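Local structure of 1,4-dihydroxy-2-naphthoyl-CoA hydrolase (Escherichia coli, 1VH5) at residues A[91-96]-A[126-131]; A[13-18]-A[28-33]; A[113-118]-A[132-137]; A[5-10]-A[74-79]; A[42-47]-A[98-103]. The protein hydrolyses 1,4-dihydroxy-2-naphthoyl-CoA to 1,4-dihydroxy-2-naphthoate and CoA, a step of menaquinone biosynthesis, and also cleaves a wide range of other acyl-CoA thioesters. All coordinates share one frame; numbering follows the deposited sequence. Where two conformers were deposited one is given.

Contact 1: A[91-96]-A[126-131]; sequences HVRSAR and RLCCSS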
# COMPACT_ATOMS: atom_id res chain seq x y z
N HIS A 91 -6.64 8.97 -2.69
CA HIS A 91 -5.49 9.87 -2.52
C HIS A 91 -5.95 11.28 -2.87
O HIS A 91 -6.22 11.59 -4.03
CB HIS A 91 -4.38 9.44 -3.50
CG HIS A 91 -3.90 8.04 -3.30
ND1 HIS A 91 -3.45 7.56 -2.09
CD2 HIS A 91 -3.76 7.02 -4.18
CE1 HIS A 91 -3.09 6.30 -2.22
NE2 HIS A 91 -3.25 5.95 -3.48
N VAL A 92 -6.11 12.13 -1.86
CA VAL A 92 -6.72 13.45 -2.09
C VAL A 92 -5.78 14.62 -2.12
O VAL A 92 -6.12 15.67 -2.69
CB VAL A 92 -7.91 13.75 -1.18
CG1 VAL A 92 -9.07 12.81 -1.50
CG2 VAL A 92 -7.52 13.67 0.25
N ARG A 93 -4.60 14.47 -1.52
CA ARG A 93 -3.61 15.53 -1.55
C ARG A 93 -2.22 14.90 -1.44
O ARG A 93 -2.03 13.93 -0.70
CB ARG A 93 -3.85 16.49 -0.39
CG ARG A 93 -2.79 17.62 -0.23
CD ARG A 93 -3.00 18.50 1.00
NE ARG A 93 -4.16 19.38 0.88
CZ ARG A 93 -4.14 20.59 0.32
NH1 ARG A 93 -5.24 21.31 0.26
NH2 ARG A 93 -3.01 21.06 -0.21
N SER A 94 -1.27 15.44 -2.19
CA SER A 94 0.11 14.97 -2.11
C SER A 94 0.80 15.49 -0.87
O SER A 94 0.34 16.44 -0.22
CB SER A 94 0.86 15.38 -3.36
OG SER A 94 0.99 16.80 -3.40
N ALA A 95 1.89 14.82 -0.50
CA ALA A 95 2.75 15.30 0.59
C ALA A 95 4.20 15.18 0.11
O ALA A 95 4.50 14.32 -0.70
CB ALA A 95 2.53 14.49 1.85
N ARG A 96 5.08 16.04 0.60
CA ARG A 96 6.43 16.07 0.05
C ARG A 96 7.53 16.12 1.09
O ARG A 96 8.69 15.97 0.75
CB ARG A 96 6.58 17.24 -0.93
CG ARG A 96 6.73 18.62 -0.25
CD ARG A 96 8.19 19.03 -0.07
NE ARG A 96 8.46 20.46 -0.16
CZ ARG A 96 9.66 21.00 0.05
NH1 ARG A 96 9.83 22.31 -0.04
NH2 ARG A 96 10.69 20.21 0.36
N ARG A 126 -3.80 18.73 6.96
CA ARG A 126 -4.61 18.53 5.74
C ARG A 126 -4.71 17.04 5.39
O ARG A 126 -3.73 16.30 5.39
CB ARG A 126 -3.99 19.30 4.58
CG ARG A 126 -3.68 20.75 4.99
CD ARG A 126 -3.11 21.54 3.86
NE ARG A 126 -1.77 21.09 3.52
CZ ARG A 126 -0.90 21.80 2.80
NH1 ARG A 126 0.29 21.28 2.56
NH2 ARG A 126 -1.22 23.00 2.33
N LEU A 127 -5.93 16.62 5.07
CA LEU A 127 -6.17 15.24 4.67
C LEU A 127 -5.47 14.93 3.37
O LEU A 127 -5.62 15.65 2.38
CB LEU A 127 -7.66 15.03 4.49
CG LEU A 127 -8.12 13.60 4.15
CD1 LEU A 127 -7.87 12.65 5.31
CD2 LEU A 127 -9.59 13.63 3.72
N CYS A 128 -4.67 13.87 3.39
CA CYS A 128 -3.98 13.46 2.17
C CYS A 128 -4.50 12.13 1.63
O CYS A 128 -4.42 11.87 0.44
CB CYS A 128 -2.49 13.30 2.44
SG CYS A 128 -1.68 14.90 2.78
N CYS A 129 -4.95 11.24 2.51
CA CYS A 129 -5.43 9.94 2.04
C CYS A 129 -6.54 9.48 3.01
O CYS A 129 -6.39 9.62 4.22
CB CYS A 129 -4.27 8.93 2.03
SG CYS A 129 -4.70 7.23 1.53
N SER A 130 -7.64 8.92 2.48
CA SER A 130 -8.67 8.37 3.34
C SER A 130 -8.85 6.91 2.95
O SER A 130 -9.08 6.60 1.78
CB SER A 130 -9.98 9.13 3.11
OG SER A 130 -11.03 8.52 3.86
N SER A 131 -8.76 6.01 3.92
CA SER A 131 -8.71 4.59 3.66
C SER A 131 -9.67 3.83 4.58
O SER A 131 -10.06 4.33 5.64
CB SER A 131 -7.32 4.05 3.81
OG SER A 131 -6.99 3.95 5.16
O HOH W 1 -6.72 18.06 1.78
O HOH W 2 0.94 18.03 1.91

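Contact 2: A[13-18]-A[28-33]; sequences ALNAMG and IRFEHI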
# COMPACT_ATOMS: atom_id res chain seq x y z
N ALA A 13 5.81 -1.27 23.49
CA ALA A 13 5.67 -2.64 23.01
C ALA A 13 5.06 -2.67 21.59
O ALA A 13 5.40 -3.54 20.78
CB ALA A 13 4.84 -3.50 24.00
N LEU A 14 4.19 -1.69 21.32
CA LEU A 14 3.61 -1.49 19.98
C LEU A 14 4.74 -1.21 18.97
O LEU A 14 4.85 -1.86 17.93
CB LEU A 14 2.64 -0.32 20.03
CG LEU A 14 1.51 -0.11 19.04
CD1 LEU A 14 0.94 -1.47 18.65
CD2 LEU A 14 0.41 0.79 19.64
N ASN A 15 5.60 -0.26 19.32
CA ASN A 15 6.71 0.11 18.45
C ASN A 15 7.77 -0.97 18.30
O ASN A 15 8.43 -1.04 17.26
CB ASN A 15 7.30 1.45 18.88
CG ASN A 15 6.45 2.59 18.41
OD1 ASN A 15 6.05 2.60 17.24
ND2 ASN A 15 6.06 3.49 19.30
N ALA A 16 7.91 -1.82 19.32
CA ALA A 16 8.86 -2.92 19.23
C ALA A 16 8.50 -3.94 18.15
O ALA A 16 9.37 -4.63 17.64
CB ALA A 16 9.00 -3.61 20.59
N MET A 17 7.22 -4.00 17.78
CA MET A 17 6.76 -5.00 16.81
C MET A 17 7.40 -4.86 15.43
O MET A 17 7.58 -5.84 14.70
CB MET A 17 5.24 -4.88 16.62
CG MET A 17 4.42 -5.27 17.82
SD MET A 17 2.67 -4.94 17.48
CE MET A 17 2.21 -6.32 16.42
N GLY A 18 7.71 -3.62 15.07
CA GLY A 18 8.15 -3.25 13.74
C GLY A 18 9.60 -3.57 13.44
O GLY A 18 10.02 -3.47 12.28
N ILE A 28 7.80 3.80 10.53
CA ILE A 28 6.47 4.04 11.05
C ILE A 28 6.53 3.98 12.59
O ILE A 28 7.07 3.00 13.14
CB ILE A 28 5.49 3.02 10.43
CG1 ILE A 28 5.30 3.36 8.94
CG2 ILE A 28 4.13 3.07 11.12
CD1 ILE A 28 4.63 2.23 8.09
N ARG A 29 5.98 5.00 13.25
CA ARG A 29 6.06 5.11 14.70
C ARG A 29 4.65 5.30 15.24
O ARG A 29 3.98 6.29 14.92
CB ARG A 29 6.88 6.35 15.11
CG ARG A 29 8.23 6.55 14.45
CD ARG A 29 9.12 7.55 15.20
NE ARG A 29 10.34 7.88 14.45
CZ ARG A 29 10.82 9.10 14.25
NH1 ARG A 29 11.94 9.27 13.56
NH2 ARG A 29 10.18 10.16 14.73
N PHE A 30 4.21 4.40 16.11
CA PHE A 30 2.97 4.64 16.86
C PHE A 30 3.17 5.77 17.88
O PHE A 30 4.18 5.79 18.59
CB PHE A 30 2.48 3.33 17.53
CG PHE A 30 1.98 2.35 16.53
CD1 PHE A 30 2.85 1.47 15.86
CD2 PHE A 30 0.65 2.34 16.18
CE1 PHE A 30 2.37 0.59 14.87
CE2 PHE A 30 0.18 1.50 15.18
CZ PHE A 30 1.02 0.61 14.56
N GLU A 31 2.24 6.70 17.91
CA GLU A 31 2.36 7.93 18.70
C GLU A 31 1.30 8.08 19.76
O GLU A 31 1.49 8.84 20.73
CB GLU A 31 2.19 9.14 17.79
CG GLU A 31 3.10 9.19 16.59
CD GLU A 31 4.26 10.13 16.77
OE1 GLU A 31 4.33 10.79 17.82
OE2 GLU A 31 5.09 10.22 15.86
N HIS A 32 0.12 7.48 19.58
CA HIS A 32 -0.97 7.72 20.51
C HIS A 32 -1.94 6.56 20.50
O HIS A 32 -2.36 6.11 19.42
CB HIS A 32 -1.67 9.03 20.14
CG HIS A 32 -2.91 9.30 20.93
ND1 HIS A 32 -2.86 9.72 22.24
CD2 HIS A 32 -4.22 9.24 20.60
CE1 HIS A 32 -4.10 9.88 22.69
NE2 HIS A 32 -4.94 9.61 21.71
N ILE A 33 -2.25 6.04 21.68
CA ILE A 33 -3.35 5.08 21.87
C ILE A 33 -4.43 5.75 22.71
O ILE A 33 -4.28 5.91 23.94
CB ILE A 33 -2.89 3.80 22.61
CG1 ILE A 33 -1.61 3.21 22.00
CG2 ILE A 33 -4.02 2.76 22.59
CD1 ILE A 33 -1.02 2.09 22.87
O HOH W 3 6.43 1.03 15.00

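Contact 3: A[113-118]-A[132-137]; sequences HQVWQI and RLTTAI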
# COMPACT_ATOMS: atom_id res chain seq x y z
N HIS A 113 -15.94 -9.98 11.91
CA HIS A 113 -15.24 -9.04 11.02
C HIS A 113 -15.10 -7.71 11.71
O HIS A 113 -15.86 -7.39 12.64
CB HIS A 113 -16.03 -8.87 9.69
CG HIS A 113 -16.08 -10.13 8.91
ND1 HIS A 113 -17.08 -11.06 9.08
CD2 HIS A 113 -15.20 -10.67 8.05
CE1 HIS A 113 -16.84 -12.10 8.31
NE2 HIS A 113 -15.70 -11.89 7.68
N GLN A 114 -14.18 -6.89 11.20
CA GLN A 114 -14.03 -5.51 11.65
C GLN A 114 -13.87 -4.63 10.42
O GLN A 114 -13.38 -5.08 9.37
CB GLN A 114 -12.79 -5.32 12.55
CG GLN A 114 -12.66 -6.35 13.65
CD GLN A 114 -11.28 -6.34 14.25
OE1 GLN A 114 -10.28 -6.06 13.56
NE2 GLN A 114 -11.19 -6.67 15.55
N VAL A 115 -14.24 -3.38 10.57
CA VAL A 115 -13.93 -2.37 9.57
C VAL A 115 -13.32 -1.17 10.27
O VAL A 115 -13.87 -0.68 11.26
CB VAL A 115 -15.18 -1.95 8.79
CG1 VAL A 115 -14.86 -0.86 7.70
CG2 VAL A 115 -15.87 -3.19 8.17
N TRP A 116 -12.17 -0.73 9.75
CA TRP A 116 -11.40 0.36 10.32
C TRP A 116 -11.33 1.48 9.29
O TRP A 116 -11.15 1.20 8.09
CB TRP A 116 -9.98 -0.14 10.64
CG TRP A 116 -9.96 -1.13 11.76
CD1 TRP A 116 -9.99 -2.48 11.69
CD2 TRP A 116 -10.04 -0.80 13.14
NE1 TRP A 116 -10.00 -3.04 12.95
CE2 TRP A 116 -10.06 -2.02 13.86
CE3 TRP A 116 -10.08 0.41 13.85
CZ2 TRP A 116 -10.10 -2.07 15.26
CZ3 TRP A 116 -10.11 0.37 15.26
CH2 TRP A 116 -10.12 -0.87 15.94
N GLN A 117 -11.45 2.73 9.74
CA GLN A 117 -11.22 3.89 8.88
C GLN A 117 -9.89 4.52 9.29
O GLN A 117 -9.67 4.83 10.49
CB GLN A 117 -12.35 4.87 9.02
CG GLN A 117 -12.29 6.10 8.06
CD GLN A 117 -13.65 6.80 8.04
OE1 GLN A 117 -14.58 6.36 7.37
NE2 GLN A 117 -13.77 7.84 8.81
N ILE A 118 -8.99 4.72 8.33
CA ILE A 118 -7.75 5.40 8.64
C ILE A 118 -7.63 6.62 7.73
O ILE A 118 -7.63 6.51 6.50
CB ILE A 118 -6.51 4.51 8.47
CG1 ILE A 118 -6.65 3.15 9.18
CG2 ILE A 118 -5.28 5.33 8.97
CD1 ILE A 118 -7.35 2.07 8.33
N ARG A 132 -10.07 2.65 4.12
CA ARG A 132 -10.81 1.70 4.94
C ARG A 132 -10.19 0.30 4.83
O ARG A 132 -9.78 -0.08 3.74
CB ARG A 132 -12.27 1.60 4.46
CG ARG A 132 -13.17 2.81 4.76
CD ARG A 132 -14.69 2.52 4.61
NE ARG A 132 -15.01 1.73 3.40
CZ ARG A 132 -15.18 2.27 2.20
NH1 ARG A 132 -15.42 1.51 1.17
NH2 ARG A 132 -15.12 3.57 1.98
N LEU A 133 -10.12 -0.45 5.95
CA LEU A 133 -9.60 -1.80 6.02
C LEU A 133 -10.66 -2.69 6.60
O LEU A 133 -11.23 -2.36 7.65
CB LEU A 133 -8.34 -1.80 6.92
CG LEU A 133 -7.76 -3.19 7.23
CD1 LEU A 133 -7.15 -3.91 6.02
CD2 LEU A 133 -6.76 -3.14 8.45
N THR A 134 -10.95 -3.80 5.92
CA THR A 134 -11.81 -4.85 6.43
C THR A 134 -10.98 -6.02 6.87
O THR A 134 -10.16 -6.49 6.07
CB THR A 134 -12.82 -5.25 5.35
OG1 THR A 134 -13.60 -4.11 4.97
CG2 THR A 134 -13.81 -6.33 5.86
N THR A 135 -11.21 -6.52 8.10
CA THR A 135 -10.51 -7.71 8.60
C THR A 135 -11.49 -8.78 8.97
O THR A 135 -12.66 -8.51 9.25
CB THR A 135 -9.72 -7.38 9.87
OG1 THR A 135 -10.65 -7.02 10.91
CG2 THR A 135 -8.77 -6.21 9.66
N ALA A 136 -11.00 -10.00 8.97
CA ALA A 136 -11.71 -11.13 9.57
C ALA A 136 -11.03 -11.53 10.88
O ALA A 136 -9.81 -11.51 10.98
CB ALA A 136 -11.75 -12.31 8.64
N ILE A 137 -11.85 -11.90 11.86
CA ILE A 137 -11.32 -12.43 13.10
C ILE A 137 -11.13 -13.93 12.99
O ILE A 137 -11.99 -14.63 12.47
CB ILE A 137 -12.26 -12.04 14.22
CG1 ILE A 137 -12.30 -10.49 14.36
CG2 ILE A 137 -11.81 -12.70 15.58
CD1 ILE A 137 -13.43 -9.94 15.18

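Contact 4: A[5-10]-A[74-79]; sequences WKRKIT and LCTEGE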
# COMPACT_ATOMS: atom_id res chain seq x y z
N TRP A 5 -10.56 -1.32 23.35
CA TRP A 5 -9.53 -2.36 23.32
C TRP A 5 -9.85 -3.50 24.26
O TRP A 5 -10.44 -3.28 25.35
CB TRP A 5 -8.14 -1.82 23.69
CG TRP A 5 -7.85 -0.49 23.03
CD1 TRP A 5 -7.68 0.72 23.65
CD2 TRP A 5 -7.69 -0.24 21.62
NE1 TRP A 5 -7.45 1.70 22.72
CE2 TRP A 5 -7.45 1.14 21.47
CE3 TRP A 5 -7.76 -1.04 20.48
CZ2 TRP A 5 -7.25 1.74 20.23
CZ3 TRP A 5 -7.58 -0.45 19.23
CH2 TRP A 5 -7.32 0.93 19.13
N LYS A 6 -9.45 -4.69 23.85
CA LYS A 6 -9.51 -5.90 24.69
C LYS A 6 -8.16 -6.32 25.23
O LYS A 6 -8.06 -7.19 26.10
CB LYS A 6 -10.11 -7.07 23.94
CG LYS A 6 -11.57 -6.89 23.61
CD LYS A 6 -12.08 -8.19 23.05
CE LYS A 6 -13.54 -8.16 22.72
NZ LYS A 6 -13.85 -9.59 22.48
N ARG A 7 -7.11 -5.68 24.74
CA ARG A 7 -5.76 -5.99 25.17
C ARG A 7 -5.12 -4.70 25.56
O ARG A 7 -5.36 -3.66 24.96
CB ARG A 7 -4.92 -6.60 24.05
CG ARG A 7 -5.46 -7.86 23.40
CD ARG A 7 -4.54 -8.41 22.34
NE ARG A 7 -5.15 -9.42 21.48
CZ ARG A 7 -5.15 -10.72 21.72
NH1 ARG A 7 -5.73 -11.54 20.86
NH2 ARG A 7 -4.55 -11.23 22.80
N LYS A 8 -4.26 -4.75 26.57
CA LYS A 8 -3.48 -3.57 26.94
C LYS A 8 -2.10 -3.66 26.28
O LYS A 8 -1.49 -4.72 26.21
CB LYS A 8 -3.37 -3.44 28.47
CG LYS A 8 -2.84 -2.09 28.95
CD LYS A 8 -3.95 -1.04 29.02
CE LYS A 8 -4.51 -0.88 30.43
NZ LYS A 8 -5.68 0.05 30.43
N ILE A 9 -1.63 -2.54 25.77
CA ILE A 9 -0.29 -2.44 25.22
C ILE A 9 0.27 -1.05 25.47
O ILE A 9 -0.48 -0.08 25.47
CB ILE A 9 -0.29 -2.82 23.69
CG1 ILE A 9 1.10 -3.25 23.23
CG2 ILE A 9 -0.88 -1.71 22.81
CD1 ILE A 9 1.09 -3.94 21.86
N THR A 10 1.57 -0.96 25.75
CA THR A 10 2.23 0.33 25.81
C THR A 10 2.65 0.74 24.41
O THR A 10 2.75 -0.12 23.52
CB THR A 10 3.50 0.26 26.66
OG1 THR A 10 4.32 -0.83 26.20
CG2 THR A 10 3.17 -0.05 28.13
N LEU A 74 -5.76 -5.59 18.70
CA LEU A 74 -6.01 -5.08 20.05
C LEU A 74 -7.47 -5.16 20.46
O LEU A 74 -7.76 -5.05 21.67
CB LEU A 74 -5.49 -3.65 20.24
CG LEU A 74 -3.97 -3.45 20.08
CD1 LEU A 74 -3.63 -1.97 20.04
CD2 LEU A 74 -3.17 -4.13 21.21
N CYS A 75 -8.37 -5.42 19.50
CA CYS A 75 -9.81 -5.56 19.76
C CYS A 75 -10.22 -7.03 19.77
O CYS A 75 -11.42 -7.34 19.73
CB CYS A 75 -10.66 -4.75 18.78
SG CYS A 75 -10.44 -2.96 19.01
N THR A 76 -9.24 -7.93 19.80
CA THR A 76 -9.52 -9.37 19.99
C THR A 76 -8.92 -9.81 21.32
O THR A 76 -8.25 -9.02 22.00
CB THR A 76 -8.94 -10.26 18.84
OG1 THR A 76 -7.50 -10.19 18.85
CG2 THR A 76 -9.43 -9.81 17.46
N GLU A 77 -9.15 -11.07 21.68
CA GLU A 77 -8.62 -11.54 22.97
C GLU A 77 -8.04 -12.95 22.90
O GLU A 77 -8.30 -13.69 21.95
CB GLU A 77 -9.67 -11.37 24.08
CG GLU A 77 -10.99 -12.10 23.87
CD GLU A 77 -12.00 -11.71 24.95
OE1 GLU A 77 -11.80 -12.13 26.10
OE2 GLU A 77 -12.98 -11.00 24.66
N GLY A 78 -7.22 -13.30 23.89
CA GLY A 78 -6.53 -14.58 23.90
C GLY A 78 -5.72 -14.85 22.64
O GLY A 78 -4.96 -14.01 22.20
N GLU A 79 -5.87 -16.04 22.07
CA GLU A 79 -5.08 -16.41 20.90
C GLU A 79 -5.76 -16.03 19.57
O GLU A 79 -5.32 -16.46 18.51
CB GLU A 79 -4.76 -17.92 20.89
CG GLU A 79 -3.93 -18.40 22.08
CD GLU A 79 -2.61 -17.67 22.22
OE1 GLU A 79 -2.40 -17.01 23.26
OE2 GLU A 79 -1.76 -17.74 21.29

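Contact 5: A[42-47]-A[98-103]; sequences MPVDSR and GRVRGV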
# COMPACT_ATOMS: atom_id res chain seq x y z
N MET A 42 4.69 8.53 9.86
CA MET A 42 5.61 7.96 8.87
C MET A 42 6.27 9.10 8.12
O MET A 42 5.61 10.06 7.76
CB MET A 42 4.86 7.07 7.88
CG MET A 42 5.68 6.39 6.76
SD MET A 42 4.68 5.42 5.65
CE MET A 42 3.83 6.67 4.89
N PRO A 43 7.59 9.00 7.90
CA PRO A 43 8.26 10.09 7.19
C PRO A 43 7.93 10.05 5.70
O PRO A 43 7.63 8.97 5.15
CB PRO A 43 9.76 9.76 7.38
CG PRO A 43 9.79 8.27 7.46
CD PRO A 43 8.52 7.91 8.22
N VAL A 44 7.96 11.22 5.09
CA VAL A 44 7.94 11.38 3.64
C VAL A 44 9.42 11.52 3.28
O VAL A 44 10.02 12.57 3.46
CB VAL A 44 7.10 12.60 3.17
CG1 VAL A 44 7.06 12.66 1.65
CG2 VAL A 44 5.68 12.59 3.76
N ASP A 45 10.03 10.42 2.90
CA ASP A 45 11.48 10.40 2.64
C ASP A 45 11.81 9.44 1.49
O ASP A 45 10.93 8.91 0.80
CB ASP A 45 12.26 10.06 3.93
CG ASP A 45 12.13 8.62 4.37
OD1 ASP A 45 12.73 8.29 5.41
OD2 ASP A 45 11.48 7.76 3.76
N SER A 46 13.08 9.18 1.27
CA SER A 46 13.48 8.41 0.12
C SER A 46 12.86 7.01 0.10
O SER A 46 12.74 6.42 -0.99
CB SER A 46 15.01 8.37 -0.01
OG SER A 46 15.59 7.66 1.05
N ARG A 47 12.49 6.46 1.26
CA ARG A 47 11.94 5.11 1.33
C ARG A 47 10.44 5.08 1.09
O ARG A 47 9.88 4.02 0.89
CB ARG A 47 12.25 4.43 2.67
CG ARG A 47 13.74 4.14 2.83
CD ARG A 47 14.09 3.52 4.18
NE ARG A 47 15.53 3.24 4.29
CZ ARG A 47 16.10 2.55 5.28
NH1 ARG A 47 17.42 2.37 5.26
NH2 ARG A 47 15.37 2.03 6.25
N GLY A 98 8.38 16.25 5.80
CA GLY A 98 7.96 15.99 7.15
C GLY A 98 7.45 14.58 7.35
O GLY A 98 7.93 13.65 6.73
N ARG A 99 6.50 14.45 8.27
CA ARG A 99 5.90 13.16 8.58
C ARG A 99 4.43 13.29 8.37
O ARG A 99 3.87 14.34 8.65
CB ARG A 99 6.17 12.72 10.02
CG ARG A 99 7.66 12.55 10.35
CD ARG A 99 7.92 12.13 11.78
NE ARG A 99 7.45 10.77 12.07
CZ ARG A 99 8.14 9.68 11.81
NH1 ARG A 99 7.65 8.49 12.12
NH2 ARG A 99 9.35 9.76 11.25
N VAL A 100 3.80 12.23 7.89
CA VAL A 100 2.34 12.19 7.85
C VAL A 100 1.82 11.37 9.00
O VAL A 100 2.56 10.58 9.57
CB VAL A 100 1.79 11.61 6.49
CG1 VAL A 100 2.11 12.58 5.37
CG2 VAL A 100 2.29 10.19 6.22
N ARG A 101 0.57 11.64 9.38
CA ARG A 101 -0.03 10.98 10.54
C ARG A 101 -1.30 10.23 10.15
O ARG A 101 -2.22 10.85 9.61
CB ARG A 101 -0.33 12.00 11.62
CG ARG A 101 -0.94 11.39 12.92
CD ARG A 101 -1.34 12.47 13.95
NE ARG A 101 -0.15 13.18 14.39
CZ ARG A 101 0.52 12.87 15.48
NH1 ARG A 101 1.64 13.54 15.76
NH2 ARG A 101 0.11 11.89 16.27
N GLY A 102 -1.35 8.94 10.45
CA GLY A 102 -2.59 8.20 10.29
C GLY A 102 -3.36 8.13 11.59
O GLY A 102 -2.77 7.86 12.66
N VAL A 103 -4.66 8.35 11.47
CA VAL A 103 -5.57 8.35 12.61
C VAL A 103 -6.61 7.27 12.30
O VAL A 103 -7.34 7.39 11.32
CB VAL A 103 -6.31 9.73 12.79
CG1 VAL A 103 -7.22 9.69 13.98
CG2 VAL A 103 -5.30 10.91 12.93
O HOH W 4 10.84 13.51 6.20

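Contact 1: A[91-96]-A[126-131]
H91 and C129 form an antiparallel, non-hydrogen-bonded pair where the end of strand 81-91 leaves the start of strand 127-138 and runs into a loop that binds substrate through H91, V92, R93 and S94. C128 and C129 make a classic beta bulge opposite I120, and the carbonyl of C128 turns to the loop: V92 N reaches its O at 2.9 Å and R93 N at 3.3 Å, both from the same face of the carbonyl plane. V92 lays CG2 against L127 CG at 3.9 Å. Farther out, the R93 chain, bent at chi3 (-71°), sets its guanidinium flat on that of R126, the planes only 7° apart and the centres separated by 4.3 Å. R126 CD lies over the middle of the R93 group, while a water in the plane of that group joins R93 NE to L127 O. On the inner side, C129 SG meets the H91 ring obliquely, 3.8 Å from ND1, and H91 NE2 bonds to the proposed catalytic E65 of the second subunit. D122, in a salt bridge with R126 NE and touched by the R93 side chain, would probably balance part of the positive charge of the stacked pair.

Contact 2: A[13-18]-A[28-33]
N15 and F30 face each other through a pair of hydrogen bonds between one side-chain amide and one residue's backbone. N15 OD1 takes the N-H of F30 at 2.8 Å, in the plane of its carbonyl and on a lone pair, while ND2 gives a nearly straight bond (176°) to F30 O at 3.1 Å, with that oxygen lying in the amide plane. CG of N15 stands anti to its own carbonyl carbon (chi1 -78°), which swings the amide down onto the strand with both ends engaged and its rotation fixed. A water adds a second donor to OD1 and also bonds I28 O, continuing the polar edge along the backbone. Replacing N15 by leucine would probably leave the N-H and C=O of F30 without these mates on this edge of the strand. The arrangement joins helix 11-16 to strand 29-33 of the hot-dog fold: strand 29-33 pairs with strand 38-43 along one edge, and the helix side chain meets the backbone polar groups of F30 along the other. Beside the amide, L14 crosses the F30 ring at about a right angle. Its CG sits over one ring face, offset toward the rim and 3.5 Å from F30 CG, a CH-pi contact, whereas N15 OD1 lies at the ring's edge. L14 CD2 also meets I33 CD1 tip to tip at 3.8 Å. V70 of the long helix 57-74 packs on both L14 and F30, and L38 of the adjoining strand touches L14, F30 and I33.

Contact 3: A[113-118]-A[132-137]
Q114 and T135 form a hydrogen-bonded antiparallel pair, as do W116 and L133, in the hairpin of strands 113-121 and 127-138. The tight side is the face carrying these four residues. T135 OG1 donates to Q114 OE1 at 2.8 Å, and W116 NE1 reaches the same oxygen at 3.1 Å, in the plane of the indole and nearly straight (169°). The two donors approach from opposite faces of the amide plane. The Q114 chain, extended beyond CG, carries OE1 to this meeting point, while NE2 bonds to G72 O at the end of helix 57-74. I118 CD1 packs on L133 CB at 4.2 Å, and L133 lies near the proposed catalytic E65. A leucine in place of the glutamine would probably leave the T135 hydroxyl and the indole N-H without their shared acceptor. The other face, with H113, V115, R132, T134 and A136, is looser and more open to solvent: V115 and T134 lie side by side with CG2 and OG1 4.0 Å apart, and substrate-binding H113 brings CD2 to 3.9 Å from A136 CB. With two donors on OE1 and NE2 also engaged, the buried amide is satisfied and probably held against rotation, linking T135 to W116.

Contact 4: A[5-10]-A[74-79]
R7 reaches across to the loop after helix 57-74 and grips G78 O end-on, with NH1 and NH2 each 2.9 Å from it. The oxygen lies in the guanidinium plane, but only NH2 meets it in the carbonyl plane, on a lone pair; NH1 comes from above that plane. NH1 also donates to T76 OG1 at 3.0 Å, and the flat group lies with one face over E77 CA. The extended R7 chain carries it there, and Y73 O accepts from R7 NE and from T76 OG1, positioning both partners. Next to it, K6 N bonds L74 O at 2.8 Å, with a weak bond from R7 N to the same oxygen. Extended beyond CG, K6 forms a salt bridge, its NZ 2.7 Å from E77 OE2 and on its anti lone pair. The apolar layer gathers round L74: W5 CE3 touches its CB at 3.5 Å, C75 SG meets the indole obliquely, and I9 crosses L74 at about a right angle, I9 CG2 3.7 Å from L74 CD2. The N-terminal loop thus lies across the end of helix 57-74, with I33 of strand 29-33 against W5 and I9, and Q114 and W116 of strand 113-121 behind C75.

Contact 5: A[42-47]-A[98-103]
M42 and V100 pair as antiparallel neighbours, with V100 N 2.8 Å from M42 O and M42 N bonded in return to V100 O. Their side chains lie side by side and point the same way. M42 runs out with CG anti to its backbone N and bends only at chi3 (69°), bringing CE to 4.1 Å from V100 CG2. V44 comes across V100 at about a right angle, its CG2 3.9 Å from V100 CG1. These three buried side chains form the inner layer, and L63 of helix 57-74 packs on both M42 and V100. Here strand 38-43 ends beside the start of strand 99-106, two neighbours in the antiparallel sheet that wraps the long helix in the hot-dog fold. On the opposite face of the strands P43 and R99 lie alongside each other as a non-hydrogen-bonded pair. The R99 chain is straight through chi2 and turns at chi3 (68°), which folds the guanidinium back over the backbone: one face covers the M42-P43 peptide, and NH2 is 3.6 Å from P43 CD. NE is bonded to T41 OG1 and NH2 forms a salt bridge with D27, so the group is held from both ends. Beyond the strand end, V44 N gives a nearly straight bond (176°) to G98 O at 2.9 Å, and a water donates to both G98 O and V44 O.

In the fold
From the N terminus, contact 4 opens first and closes a long loop when the chain leaves helix 57-74. Contact 2 forms and closes entirely within that span, seating helix 11-16 on strand 29-33, and touches contact 4 through I33. Contact 5 opens before contact 4 has closed, so the two cross, though they lie about 26 Å apart between centres; it ties strand 38-43 to strand 99-106. Contact 1 crosses contact 5 and touches it where A95 and R96 meet V44. Contact 3, the hairpin of the last two long strands, crosses contact 1, shares strand 127-138 with it, and rests on contact 4 through W116 and C75.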